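Local coordinates for protein escJ (Escherichia coli, PDB 1YJ7) that probably forms part of the membrane-associated platform on which the type III secretion system of enteropathogenic strains is assembled, at residues T7-E11 with K12-Q16; R97-S100 with K101-G104. The protein carries 3 engineered substitutions. All coordinates share one frame; numbering follows the deposited sequence. Where two conformers were deposited one is given.

Contact 1: T7-E11 with K12-Q16; sequences TGLTE and KEANQ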
loop_
_atom_site.group_PDB
_atom_site.type_symbol
_atom_site.label_atom_id
_atom_site.label_comp_id
_atom_site.label_asym_id
_atom_site.label_seq_id
_atom_site.Cartn_x
_atom_site.Cartn_y
_atom_site.Cartn_z
ATOM N N THR D 7 16.813 17.015 6.168
ATOM C CA THR D 7 17.764 17.068 7.271
ATOM C C THR D 7 18.412 15.697 7.417
ATOM O O THR D 7 17.995 14.723 6.796
ATOM C CB THR D 7 17.043 17.435 8.587
ATOM O OG1 THR D 7 16.174 16.358 8.970
ATOM C CG2 THR D 7 16.102 18.618 8.406
ATOM N N GLY D 8 19.456 15.627 8.233
ATOM C CA GLY D 8 20.072 14.361 8.585
ATOM C C GLY D 8 20.864 13.717 7.484
ATOM O O GLY D 8 21.077 12.509 7.493
ATOM N N LEU D 9 21.297 14.514 6.508
ATOM C CA LEU D 9 21.944 13.968 5.333
ATOM C C LEU D 9 23.423 13.748 5.595
ATOM O O LEU D 9 24.071 14.553 6.273
ATOM C CB LEU D 9 21.801 14.911 4.130
ATOM C CG LEU D 9 20.383 15.200 3.635
ATOM C CD1 LEU D 9 20.401 16.297 2.577
ATOM C CD2 LEU D 9 19.745 13.915 3.116
ATOM N N THR D 10 23.962 12.684 5.028
ATOM C CA THR D 10 25.409 12.499 5.017
ATOM C C THR D 10 26.039 13.568 4.138
ATOM O O THR D 10 25.364 14.223 3.345
ATOM C CB THR D 10 25.817 11.119 4.489
ATOM O OG1 THR D 10 25.452 11.013 3.120
ATOM C CG2 THR D 10 25.079 9.977 5.213
ATOM N N GLU D 11 27.347 13.715 4.261
ATOM C CA GLU D 11 28.076 14.667 3.439
ATOM C C GLU D 11 27.897 14.365 1.970
ATOM O O GLU D 11 27.686 15.268 1.164
ATOM C CB GLU D 11 29.561 14.659 3.812
ATOM C CG GLU D 11 29.802 15.343 5.140
ATOM C CD GLU D 11 31.252 15.298 5.589
ATOM O OE1 GLU D 11 31.549 15.904 6.648
ATOM O OE2 GLU D 11 32.079 14.671 4.889
ATOM N N LYS D 12 27.991 13.090 1.615
ATOM C CA LYS D 12 27.925 12.692 0.217
ATOM C C LYS D 12 26.539 12.923 -0.351
ATOM O O LYS D 12 26.424 13.469 -1.435
ATOM C CB LYS D 12 28.326 11.231 0.044
ATOM C CG LYS D 12 28.166 10.688 -1.360
ATOM C CD LYS D 12 28.538 9.200 -1.385
ATOM C CE LYS D 12 27.882 8.458 -2.513
ATOM N NZ LYS D 12 28.223 6.982 -2.419
ATOM N N GLU D 13 25.502 12.529 0.377
ATOM C CA GLU D 13 24.123 12.706 -0.107
ATOM C C GLU D 13 23.824 14.204 -0.295
ATOM O O GLU D 13 23.290 14.629 -1.323
ATOM C CB GLU D 13 23.084 11.984 0.733
ATOM C CG GLU D 13 21.720 12.033 0.065
ATOM C CD GLU D 13 20.985 10.714 0.036
ATOM O OE1 GLU D 13 20.891 10.074 1.091
ATOM O OE2 GLU D 13 20.488 10.340 -1.045
ATOM N N ALA D 14 24.183 14.996 0.699
ATOM C CA ALA D 14 23.966 16.429 0.647
ATOM C C ALA D 14 24.739 17.046 -0.522
ATOM O O ALA D 14 24.186 17.858 -1.251
ATOM C CB ALA D 14 24.344 17.087 1.970
ATOM N N ASN D 15 26.004 16.673 -0.710
ATOM C CA ASN D 15 26.786 17.239 -1.803
ATOM C C ASN D 15 26.204 16.897 -3.169
ATOM O O ASN D 15 26.176 17.727 -4.065
ATOM C CB ASN D 15 28.234 16.753 -1.774
ATOM C CG ASN D 15 29.062 17.429 -0.701
ATOM O OD1 ASN D 15 28.710 18.504 -0.194
ATOM N ND2 ASN D 15 30.156 16.771 -0.313
ATOM N N GLN D 16 25.799 15.651 -3.344
ATOM C CA GLN D 16 25.232 15.238 -4.628
ATOM C C GLN D 16 23.939 15.983 -4.928
ATOM O O GLN D 16 23.746 16.468 -6.053
ATOM C CB GLN D 16 25.056 13.721 -4.694
ATOM C CG GLN D 16 26.420 13.021 -4.699
ATOM C CD GLN D 16 26.321 11.522 -4.800
ATOM O OE1 GLN D 16 25.338 10.931 -4.361
ATOM N NE2 GLN D 16 27.358 10.897 -5.374
HETATM O O HOH W 1 27.915 17.946 2.595
#
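Thr-10 meets Glu-13 at the start of helix 11-23 as a side-chain N-cap: its hydroxyl OG1 accepts the backbone N-H of Glu-13, with OG1 to N at 3.1 Å and a nearly straight N-H...O angle of 164°. A chi1 of 65° sets OG1 between the backbone N and carbonyl carbon of Thr-10, which turns it toward the N-H groups of the first turn, with CG2 anti to the carbonyl carbon. The same hydroxyl packs against the root of the Glu-13 side chain, OG1 to CB being 3.5 Å, and the two side chains pass each other at a slant. In the conformer given, Glu-13 bends at its second torsion and OE2 accepts from the backbone N of Lys-61. On the inner side of the helix start, Leu-9 lies at about a right angle to Glu-13, with CD2 4.1 Å from the aliphatic CG. Its CB sits 4.0 Å from the methyl CB of Ala-14, and CD1 reaches the CA and CB of that alanine; Leu-40 and Met-38 of strand 38-42 cover this buried pair. The helical bonds begin with Ala-14 N to Thr-10 O at 3.0 Å and Asn-15 N to Glu-11 O at 2.9 Å. On the exposed side, a water donates to both Glu-11 O and Asn-15 OD1, bridging main chain and amide. Gly-8 and Leu-9, both facing Met-38, form a G1 beta bulge just before the cap. The chemistry thus divides by face: hydroxyl and water serve polar atoms of the first turn, Thr-10 OG1 taking an N-H that lacks the usual i-4 helical carbonyl, while Leu-9 and Ala-14 pack carbon to carbon against strand 38-42.

Contact 2: R97-S100 with K101-G104; sequences RLLS and KIPG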
loop_
_atom_site.group_PDB
_atom_site.type_symbol
_atom_site.label_atom_id
_atom_site.label_comp_id
_atom_site.label_asym_id
_atom_site.label_seq_id
_atom_site.Cartn_x
_atom_site.Cartn_y
_atom_site.Cartn_z
ATOM N N ARG D 97 34.113 -5.573 -4.931
ATOM C CA ARG D 97 35.328 -4.910 -4.470
ATOM C C ARG D 97 36.398 -4.967 -5.543
ATOM O O ARG D 97 37.069 -3.971 -5.811
ATOM C CB ARG D 97 35.824 -5.543 -3.171
ATOM C CG ARG D 97 37.131 -4.908 -2.668
ATOM C CD ARG D 97 37.761 -5.659 -1.563
ATOM N NE ARG D 97 37.154 -5.288 -0.305
ATOM C CZ ARG D 97 36.504 -6.086 0.490
ATOM N NH1 ARG D 97 36.365 -7.364 0.172
ATOM N NH2 ARG D 97 36.002 -5.603 1.636
ATOM N N LEU D 98 36.550 -6.141 -6.155
ATOM C CA LEU D 98 37.544 -6.377 -7.207
ATOM C C LEU D 98 37.212 -5.569 -8.461
ATOM O O LEU D 98 38.047 -4.821 -8.979
ATOM C CB LEU D 98 37.657 -7.887 -7.499
ATOM C CG LEU D 98 38.629 -8.387 -8.594
ATOM C CD1 LEU D 98 39.040 -9.865 -8.359
ATOM C CD2 LEU D 98 38.044 -8.234 -9.986
ATOM N N LEU D 99 35.979 -5.670 -8.941
ATOM C CA LEU D 99 35.592 -4.963 -10.159
ATOM C C LEU D 99 35.673 -3.451 -9.979
ATOM O O LEU D 99 35.928 -2.724 -10.930
ATOM C CB LEU D 99 34.186 -5.353 -10.623
ATOM C CG LEU D 99 34.014 -6.793 -11.072
ATOM C CD1 LEU D 99 32.555 -7.066 -11.367
ATOM C CD2 LEU D 99 34.869 -7.085 -12.258
ATOM N N SER D 100 35.486 -2.980 -8.758
ATOM C CA SER D 100 35.489 -1.547 -8.503
ATOM C C SER D 100 36.890 -0.936 -8.558
ATOM O O SER D 100 37.034 0.287 -8.513
ATOM C CB SER D 100 34.833 -1.240 -7.170
ATOM O OG SER D 100 33.486 -1.669 -7.181
ATOM N N LYS D 101 37.917 -1.770 -8.673
ATOM C CA LYS D 101 39.286 -1.288 -8.911
ATOM C C LYS D 101 39.607 -1.066 -10.384
ATOM O O LYS D 101 40.637 -0.484 -10.728
ATOM C CB LYS D 101 40.313 -2.248 -8.288
ATOM C CG LYS D 101 40.206 -2.340 -6.781
ATOM C CD LYS D 101 41.302 -3.209 -6.211
ATOM C CE LYS D 101 41.106 -3.474 -4.736
ATOM N NZ LYS D 101 42.314 -4.178 -4.191
ATOM N N ILE D 102 38.734 -1.517 -11.287
ATOM C CA ILE D 102 38.949 -1.230 -12.702
ATOM C C ILE D 102 38.787 0.265 -12.953
ATOM O O ILE D 102 37.759 0.835 -12.584
ATOM C CB ILE D 102 37.942 -2.010 -13.566
ATOM C CG1 ILE D 102 38.178 -3.513 -13.404
ATOM C CG2 ILE D 102 38.052 -1.579 -15.006
ATOM C CD1 ILE D 102 37.101 -4.372 -14.013
ATOM N N PRO D 103 39.798 0.931 -13.520
ATOM C CA PRO D 103 39.682 2.370 -13.749
ATOM C C PRO D 103 38.486 2.676 -14.616
ATOM O O PRO D 103 38.284 2.031 -15.662
ATOM C CB PRO D 103 41.004 2.730 -14.455
ATOM C CG PRO D 103 41.951 1.698 -13.933
ATOM C CD PRO D 103 41.133 0.426 -13.910
ATOM N N GLY D 104 37.690 3.636 -14.166
ATOM C CA GLY D 104 36.468 4.010 -14.844
ATOM C C GLY D 104 35.218 3.408 -14.246
ATOM O O GLY D 104 34.131 3.864 -14.564
HETATM O O HOH W 2 38.073 2.360 -10.124
#
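Leu-99 and Ile-102 are joined by main chain and side chain alike. The backbone N of Ile-102 donates to Leu-99 O at 3.1 Å, closing a type I beta turn, and one residue earlier Lys-101 N donates to Leu-98 O, also at 3.1 Å. In both bonds the donor stands well above the carbonyl plane, 55° out of it for Leu-98 O and 57° for Leu-99 O, as the tight i to i+3 spacing brings the N-H over the carbonyl group. The hydroxyl of Ser-100 turns back along the helix, chi1 -61° placing OG beside its own backbone N, where it donates to Glu-96 O. Here the C-terminal part of helix 80-99 gives way to the loop before strand 105-113, in the second alpha/beta unit of this YscJ/FliF-family protein, where helices pack on a mixed sheet. A water is placed to donate to Ser-100 O at 2.8 Å and to Ile-102 O at 2.9 Å, but it has more acceptors in reach than protons, so the two bonds need not both form at once. Beneath the polar backbone, the side chains of Leu-99 and Ile-102 run side by side in the same direction, CD2 touching CD1 at 3.9 Å. Both rest on Ile-143 of helix 140-150, and Leu-99 also meets Cys-108 of strand 105-113. Lys-101 lays CB and CG beside the last helical carbonyls, CG 3.7 Å from Arg-97 O, and its extended chain leads the ammonium group away.

In the fold
From the N terminus, strand 3-9 runs into contact 1, where the chain leaves the antiparallel sheet and enters helix 11-23, closing the short strand-to-helix corner. The chain then completes that first alpha/beta unit through strands 28-32 and 38-42 and helix 47-56, and passes by way of an extended linker to helix 80-99. Contact 2 closes the opposite kind of junction, helix to strand, leading into strand 105-113 at an edge of the mixed sheet within this chain. The two are in series, neither nested nor crossed; the centres of contact 1 and contact 2 lie 24 Å apart, and the nearest atoms of contacts 1 and 2 are about 11 Å apart. Contact 1 adjoins the antiparallel sheet, and contact 2 leads into the mixed one.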